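Local structure of HDLP (histone deacetylase-like protein) (Aquifex aeolicus, 1C3R) at residues 90-95 and 139-144; 128-133 and 144-149. The protein probably acts as a zinc-dependent deacetylase of the histone deacetylase family and binds the hydroxamic acid inhibitor trichostatin A beside its zinc ion. The protein carries 2 engineered substitutions. All blocks are in the same frame, centred on the assembly; numbering follows the deposited sequence.

Overall arrangement
Contacts 1 and 2 are both buried and share Ile-144. Residues 128-133 and 139-144 belong to the loop between strand 122-125 and helix 146-156, and 144-149 runs from its end into the helix, which is why this loop serves both. Contact 2 is the deeper, its centre about 9 Å from the centre of the chain, against about 16 Å for that of contact 1. It folds the loop onto its own following helix through asparagine side chains and presents two histidines to the hydroxamate of trichostatin A. Contact 1 joins the loop to residues 90-95 through a carboxylate, an amide, a phenol and a water, and lays Phe-141 against the middle of the inhibitor. Tyr-91 there reaches the second subunit.

Contact 1 (90-95 and 139-144); sequences GYENPV and NGFCYI. With TSN (trichostatin a), chain D.
Asn-93 packs its CB on Tyr-143, 3.8 Å from CE2, and sends its amide to the turn of residues 139-142. With CG beside the backbone N (chi1 -46°), the amide is placed so that OD1 accepts a weak, bent hydrogen bond from Phe-141 N at 2.7 Å. ND2 serves its own side of the contact: it donates to Glu-92 OE1 at 3.0 Å and also to the carbonyl of Asn-87. An amide suits the place because it accepts from one loop while donating to the other.

The extended chain of Glu-92 brings OE1 to the same turn, where Gly-140 N donates weakly at 3.1 Å. A water bridges OE1 to Asn-139 OD1, giving a hydrogen to each, while the ND2 of Asn-139 is held by Asp-173. Gly-140 has a positive phi, which favours glycine in this type I' turn.

Beyond the turn, the hydroxyl of Tyr-143 donates to Pro-94 O at 2.6 Å, lying in the carbonyl plane on a lone pair. A phenol fits here because its ring can pack on Asn-93 CB while its hydroxyl donates.

The ring of Phe-141 lies between Glu-92 and the inhibitor. Trichostatin C15 sits 3.5 Å above one ring face, displaced toward the rim, and C2 meets the ring edge in plane near CZ, as befits an apolar wall. On the protein side CD2 lies 3.2 Å from Glu-92 O, a buried carbonyl for which the model holds no hydrogen-bond partner.

Three donors, the one from Gly-140 weak, converge on Glu-92 OE1 and would probably favour an ionised carboxylate; Gly-140, the water bridge and the Phe-141 to Asn-93 bond together tie the loop to residues 90-95.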
loop_
_atom_site.group_PDB
_atom_site.type_symbol
_atom_site.label_atom_id
_atom_site.label_comp_id
_atom_site.label_asym_id
_atom_site.label_seq_id
_atom_site.Cartn_x
_atom_site.Cartn_y
_atom_site.Cartn_z
ATOM N N GLY A 90 1.767 -6.454 -12.044
ATOM C CA GLY A 90 1.319 -5.219 -11.428
ATOM C C GLY A 90 2.510 -4.450 -10.889
ATOM O O GLY A 90 3.650 -4.791 -11.195
ATOM N N TYR A 91 2.254 -3.428 -10.074
ATOM C CA TYR A 91 3.330 -2.617 -9.508
ATOM C C TYR A 91 4.040 -3.353 -8.377
ATOM O O TYR A 91 5.197 -3.073 -8.073
ATOM C CB TYR A 91 2.767 -1.296 -8.969
ATOM C CG TYR A 91 1.832 -1.466 -7.787
ATOM C CD1 TYR A 91 2.330 -1.647 -6.494
ATOM C CD2 TYR A 91 0.448 -1.478 -7.967
ATOM C CE1 TYR A 91 1.471 -1.834 -5.409
ATOM C CE2 TYR A 91 -0.420 -1.665 -6.893
ATOM C CZ TYR A 91 0.097 -1.840 -5.618
ATOM O OH TYR A 91 -0.771 -1.999 -4.562
ATOM N N GLU A 92 3.342 -4.299 -7.765
ATOM C CA GLU A 92 3.893 -5.037 -6.641
ATOM C C GLU A 92 4.914 -6.090 -7.057
ATOM O O GLU A 92 6.030 -6.113 -6.546
ATOM C CB GLU A 92 2.752 -5.695 -5.875
ATOM C CG GLU A 92 3.113 -6.177 -4.490
ATOM C CD GLU A 92 1.944 -6.869 -3.808
ATOM O OE1 GLU A 92 1.717 -8.068 -4.071
ATOM O OE2 GLU A 92 1.237 -6.202 -3.025
ATOM N N ASN A 93 4.522 -6.950 -7.996
ATOM C CA ASN A 93 5.375 -8.029 -8.474
ATOM C C ASN A 93 5.457 -7.909 -9.995
ATOM O O ASN A 93 4.903 -8.727 -10.725
ATOM C CB ASN A 93 4.731 -9.354 -8.077
ATOM C CG ASN A 93 4.257 -9.349 -6.625
ATOM O OD1 ASN A 93 5.054 -9.183 -5.706
ATOM N ND2 ASN A 93 2.953 -9.514 -6.419
ATOM N N PRO A 94 6.152 -6.875 -10.486
ATOM C CA PRO A 94 6.330 -6.585 -11.911
ATOM C C PRO A 94 7.220 -7.530 -12.707
ATOM O O PRO A 94 7.886 -8.413 -12.158
ATOM C CB PRO A 94 6.912 -5.182 -11.881
ATOM C CG PRO A 94 7.842 -5.292 -10.667
ATOM C CD PRO A 94 6.823 -5.839 -9.680
ATOM N N VAL A 95 7.212 -7.324 -14.020
ATOM C CA VAL A 95 8.041 -8.093 -14.928
ATOM C C VAL A 95 9.445 -7.516 -14.829
ATOM O O VAL A 95 9.617 -6.295 -14.778
ATOM C CB VAL A 95 7.553 -7.948 -16.386
ATOM C CG1 VAL A 95 8.559 -8.573 -17.336
ATOM C CG2 VAL A 95 6.202 -8.610 -16.542
ATOM N N ASN A 139 3.560 -12.491 -4.316
ATOM C CA ASN A 139 2.956 -11.670 -3.276
ATOM C C ASN A 139 3.995 -10.829 -2.542
ATOM O O ASN A 139 5.120 -11.276 -2.292
ATOM C CB ASN A 139 2.192 -12.577 -2.296
ATOM C CG ASN A 139 1.545 -11.809 -1.160
ATOM O OD1 ASN A 139 0.911 -10.787 -1.383
ATOM N ND2 ASN A 139 1.684 -12.315 0.066
ATOM N N GLY A 140 3.614 -9.594 -2.227
ATOM C CA GLY A 140 4.498 -8.683 -1.514
ATOM C C GLY A 140 5.923 -8.564 -2.019
ATOM O O GLY A 140 6.858 -8.607 -1.219
ATOM N N PHE A 141 6.095 -8.401 -3.329
ATOM C CA PHE A 141 7.425 -8.264 -3.944
ATOM C C PHE A 141 8.125 -9.612 -4.123
ATOM O O PHE A 141 9.177 -9.690 -4.762
ATOM C CB PHE A 141 8.353 -7.384 -3.086
ATOM C CG PHE A 141 7.827 -6.001 -2.805
ATOM C CD1 PHE A 141 8.452 -5.204 -1.851
ATOM C CD2 PHE A 141 6.730 -5.483 -3.493
ATOM C CE1 PHE A 141 7.999 -3.914 -1.582
ATOM C CE2 PHE A 141 6.270 -4.196 -3.235
ATOM C CZ PHE A 141 6.906 -3.408 -2.275
ATOM N N CYS A 142 7.556 -10.666 -3.553
ATOM C CA CYS A 142 8.172 -11.988 -3.634
ATOM C C CYS A 142 7.599 -12.884 -4.728
ATOM O O CYS A 142 6.384 -13.052 -4.836
ATOM C CB CYS A 142 8.038 -12.704 -2.286
ATOM S SG CYS A 142 8.824 -11.844 -0.884
ATOM N N TYR A 143 8.481 -13.470 -5.529
ATOM C CA TYR A 143 8.059 -14.382 -6.589
ATOM C C TYR A 143 8.267 -15.827 -6.139
ATOM O O TYR A 143 7.435 -16.695 -6.401
ATOM C CB TYR A 143 8.855 -14.132 -7.873
ATOM C CG TYR A 143 8.794 -12.708 -8.373
ATOM C CD1 TYR A 143 9.658 -11.735 -7.877
ATOM C CD2 TYR A 143 7.838 -12.324 -9.313
ATOM C CE1 TYR A 143 9.571 -10.408 -8.311
ATOM C CE2 TYR A 143 7.742 -11.005 -9.751
ATOM C CZ TYR A 143 8.608 -10.054 -9.248
ATOM O OH TYR A 143 8.514 -8.749 -9.677
ATOM N N ILE A 144 9.382 -16.076 -5.456
ATOM C CA ILE A 144 9.703 -17.416 -4.958
ATOM C C ILE A 144 9.930 -17.358 -3.442
ATOM O O ILE A 144 10.616 -16.470 -2.943
ATOM C CB ILE A 144 10.971 -17.971 -5.658
ATOM C CG1 ILE A 144 10.726 -18.050 -7.171
ATOM C CG2 ILE A 144 11.309 -19.362 -5.126
ATOM C CD1 ILE A 144 11.946 -18.477 -7.980
HETATM O O1 TSN D . 8.641 -8.198 4.046
HETATM O O2 TSN D . 9.001 -5.553 3.145
HETATM O O3 TSN D . 4.837 0.193 1.151
HETATM N N1 TSN D . 7.630 -7.362 3.562
HETATM N N2 TSN D . 5.776 1.522 -5.108
HETATM C C1 TSN D . 4.854 -0.057 -1.215
HETATM C C2 TSN D . 4.593 -0.794 -2.381
HETATM C C3 TSN D . 4.873 -0.315 -3.661
HETATM C C4 TSN D . 5.462 1.001 -3.832
HETATM C C5 TSN D . 5.719 1.748 -2.642
HETATM C C6 TSN D . 5.425 1.240 -1.389
HETATM C C7 TSN D . 4.588 -0.512 0.184
HETATM C C8 TSN D . 4.013 -1.942 0.419
HETATM C C9 TSN D . 5.023 -2.747 1.206
HETATM C C10 TSN D . 5.346 -4.069 1.057
HETATM C C11 TSN D . 6.393 -4.560 1.987
HETATM C C12 TSN D . 6.925 -5.804 1.975
HETATM C C13 TSN D . 7.957 -6.191 2.926
HETATM C C14 TSN D . 2.682 -1.824 1.202
HETATM C C15 TSN D . 4.713 -5.007 0.033
HETATM C C17 TSN D . 6.438 2.836 -5.248
HETATM C C16 TSN D . 5.516 0.776 -6.332
HETATM O O HOH W 1 -0.264 -9.464 -3.324
#

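Contact 2 (128-133 and 144-149); sequences GGMHHA and INNPAV. Unlike the reference sequence in segment 144-149: Asn-146 (reference Asp). With TSN (trichostatin a), chain D.
Two asparagine side chains fasten residues 128-133 to the start of helix 146-156. Asn-145 ND2 donates to Ala-133 O at 3.0 Å, nearly straight at 166°, with the donor on a lone pair of the carbonyl and the acceptor close to the amide plane. Gly-129 N donates to Asn-146 OD1 at 2.9 Å with an equally straight N-H, but comes nearly side-on to the C=O (99°), in its plane; the same oxygen is also hydrogen-bonded to Thr-110.

Asn-145 is also the N-cap. With CG anti to the backbone N, its OD1 accepts from Ala-148 N, although the position of that oxygen is less certain. An amide suits both tasks, donating to the loop and accepting from the helix; replaced by alanine, Asn-145 would lose both groups, and Ala-133 O would probably be left without this donor and Ala-148 N without its side-chain cap.

Asn-146 stands where the reference sequence has Asp. Its ND2 lies 2.8 Å from Met-130 N, two donors that cannot bond to each other.

Packing surrounds these bonds. Asn-145 CA makes a C-H...O contact with Met-130 O at 3.3 Å. The chain of Met-130 crosses Asn-146, turns back at its last torsion (chi3 -60°) and sets CE against Ile-144 O, while Ala-133 CB rests on the backbone between Ile-144 and Asn-145. Gly-129 CA lies against Pro-147 CG; the backbone angles of Gly-129 themselves call for glycine.

On the pocket side, His-131 NE2 donates to trichostatin O1 at 2.8 Å, and N1 of the inhibitor donates weakly to His-132 NE2. His-131 CD2 lies 3.7 Å above the centre of the neighbouring His-132 ring. Each ND1 is held by an aspartate, Asp-166 and Asp-173 respectively: the paired histidine-aspartate charge relay characteristic of the histone deacetylase active site, next to its zinc ion.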
loop_
_atom_site.group_PDB
_atom_site.type_symbol
_atom_site.label_atom_id
_atom_site.label_comp_id
_atom_site.label_asym_id
_atom_site.label_seq_id
_atom_site.Cartn_x
_atom_site.Cartn_y
_atom_site.Cartn_z
ATOM N N GLY A 128 18.136 -14.211 0.594
ATOM C CA GLY A 128 16.970 -15.012 0.924
ATOM C C GLY A 128 16.016 -14.328 1.886
ATOM O O GLY A 128 16.183 -13.149 2.211
ATOM N N GLY A 129 15.010 -15.067 2.340
ATOM C CA GLY A 129 14.034 -14.514 3.264
ATOM C C GLY A 129 12.818 -13.932 2.568
ATOM O O GLY A 129 12.051 -13.179 3.172
ATOM N N MET A 130 12.638 -14.281 1.297
ATOM C CA MET A 130 11.508 -13.791 0.510
ATOM C C MET A 130 10.291 -14.537 1.044
ATOM O O MET A 130 9.810 -15.499 0.443
ATOM C CB MET A 130 11.780 -14.093 -0.968
ATOM C CG MET A 130 13.133 -13.509 -1.404
ATOM S SD MET A 130 13.645 -13.771 -3.128
ATOM C CE MET A 130 13.677 -15.575 -3.188
ATOM N N HIS A 131 9.790 -14.062 2.182
ATOM C CA HIS A 131 8.710 -14.736 2.878
ATOM C C HIS A 131 7.253 -14.578 2.483
ATOM O O HIS A 131 6.401 -15.180 3.127
ATOM C CB HIS A 131 8.850 -14.478 4.390
ATOM C CG HIS A 131 8.712 -13.039 4.786
ATOM N ND1 HIS A 131 8.655 -12.621 6.100
ATOM C CD2 HIS A 131 8.646 -11.916 4.033
ATOM C CE1 HIS A 131 8.559 -11.304 6.136
ATOM N NE2 HIS A 131 8.552 -10.852 4.894
ATOM N N HIS A 132 6.952 -13.822 1.429
ATOM C CA HIS A 132 5.553 -13.629 1.029
ATOM C C HIS A 132 4.945 -14.536 -0.048
ATOM O O HIS A 132 3.738 -14.782 -0.034
ATOM C CB HIS A 132 5.335 -12.180 0.590
ATOM C CG HIS A 132 5.450 -11.188 1.702
ATOM N ND1 HIS A 132 4.687 -11.265 2.849
ATOM C CD2 HIS A 132 6.197 -10.064 1.819
ATOM C CE1 HIS A 132 4.959 -10.228 3.624
ATOM N NE2 HIS A 132 5.869 -9.485 3.021
ATOM N N ALA A 133 5.757 -15.018 -0.983
ATOM C CA ALA A 133 5.240 -15.833 -2.083
ATOM C C ALA A 133 4.472 -17.067 -1.646
ATOM O O ALA A 133 4.832 -17.720 -0.666
ATOM C CB ALA A 133 6.377 -16.238 -3.015
ATOM N N ILE A 144 9.382 -16.076 -5.456
ATOM C CA ILE A 144 9.703 -17.416 -4.958
ATOM C C ILE A 144 9.930 -17.358 -3.442
ATOM O O ILE A 144 10.616 -16.470 -2.943
ATOM C CB ILE A 144 10.971 -17.971 -5.658
ATOM C CG1 ILE A 144 10.726 -18.050 -7.171
ATOM C CG2 ILE A 144 11.309 -19.362 -5.126
ATOM C CD1 ILE A 144 11.946 -18.477 -7.980
ATOM N N ASN A 145 9.343 -18.298 -2.713
ATOM C CA ASN A 145 9.472 -18.332 -1.258
ATOM C C ASN A 145 10.641 -19.245 -0.884
ATOM O O ASN A 145 10.439 -20.441 -0.637
ATOM C CB ASN A 145 8.170 -18.865 -0.639
ATOM C CG ASN A 145 8.099 -18.653 0.870
ATOM O OD1 ASN A 145 9.016 -19.016 1.609
ATOM N ND2 ASN A 145 6.995 -18.077 1.333
ATOM N N ASN A 146 11.855 -18.695 -0.836
ATOM C CA ASN A 146 13.024 -19.522 -0.510
ATOM C C ASN A 146 12.964 -20.162 0.882
ATOM O O ASN A 146 13.503 -21.251 1.087
ATOM C CB ASN A 146 14.327 -18.732 -0.711
ATOM C CG ASN A 146 14.497 -17.598 0.277
ATOM O OD1 ASN A 146 15.168 -17.748 1.299
ATOM N ND2 ASN A 146 13.878 -16.454 -0.017
ATOM N N PRO A 147 12.344 -19.488 1.873
ATOM C CA PRO A 147 12.280 -20.132 3.188
ATOM C C PRO A 147 11.461 -21.435 3.091
ATOM O O PRO A 147 11.815 -22.460 3.678
ATOM C CB PRO A 147 11.592 -19.069 4.045
ATOM C CG PRO A 147 12.056 -17.776 3.380
ATOM C CD PRO A 147 11.754 -18.139 1.949
ATOM N N ALA A 148 10.373 -21.392 2.331
ATOM C CA ALA A 148 9.517 -22.564 2.151
ATOM C C ALA A 148 10.259 -23.667 1.402
ATOM O O ALA A 148 10.124 -24.843 1.721
ATOM C CB ALA A 148 8.251 -22.177 1.388
ATOM N N VAL A 149 11.030 -23.281 0.393
ATOM C CA VAL A 149 11.806 -24.239 -0.384
ATOM C C VAL A 149 12.844 -24.870 0.534
ATOM O O VAL A 149 12.998 -26.089 0.572
ATOM C CB VAL A 149 12.530 -23.548 -1.563
ATOM C CG1 VAL A 149 13.549 -24.498 -2.199
ATOM C CG2 VAL A 149 11.507 -23.112 -2.603
HETATM O O1 TSN D . 8.641 -8.198 4.046
HETATM O O2 TSN D . 9.001 -5.553 3.145
HETATM O O3 TSN D . 4.837 0.193 1.151
HETATM N N1 TSN D . 7.630 -7.362 3.562
HETATM N N2 TSN D . 5.776 1.522 -5.108
HETATM C C1 TSN D . 4.854 -0.057 -1.215
HETATM C C2 TSN D . 4.593 -0.794 -2.381
HETATM C C3 TSN D . 4.873 -0.315 -3.661
HETATM C C4 TSN D . 5.462 1.001 -3.832
HETATM C C5 TSN D . 5.719 1.748 -2.642
HETATM C C6 TSN D . 5.425 1.240 -1.389
HETATM C C7 TSN D . 4.588 -0.512 0.184
HETATM C C8 TSN D . 4.013 -1.942 0.419
HETATM C C9 TSN D . 5.023 -2.747 1.206
HETATM C C10 TSN D . 5.346 -4.069 1.057
HETATM C C11 TSN D . 6.393 -4.560 1.987
HETATM C C12 TSN D . 6.925 -5.804 1.975
HETATM C C13 TSN D . 7.957 -6.191 2.926
HETATM C C14 TSN D . 2.682 -1.824 1.202
HETATM C C15 TSN D . 4.713 -5.007 0.033
HETATM C C17 TSN D . 6.438 2.836 -5.248
HETATM C C16 TSN D . 5.516 0.776 -6.332
#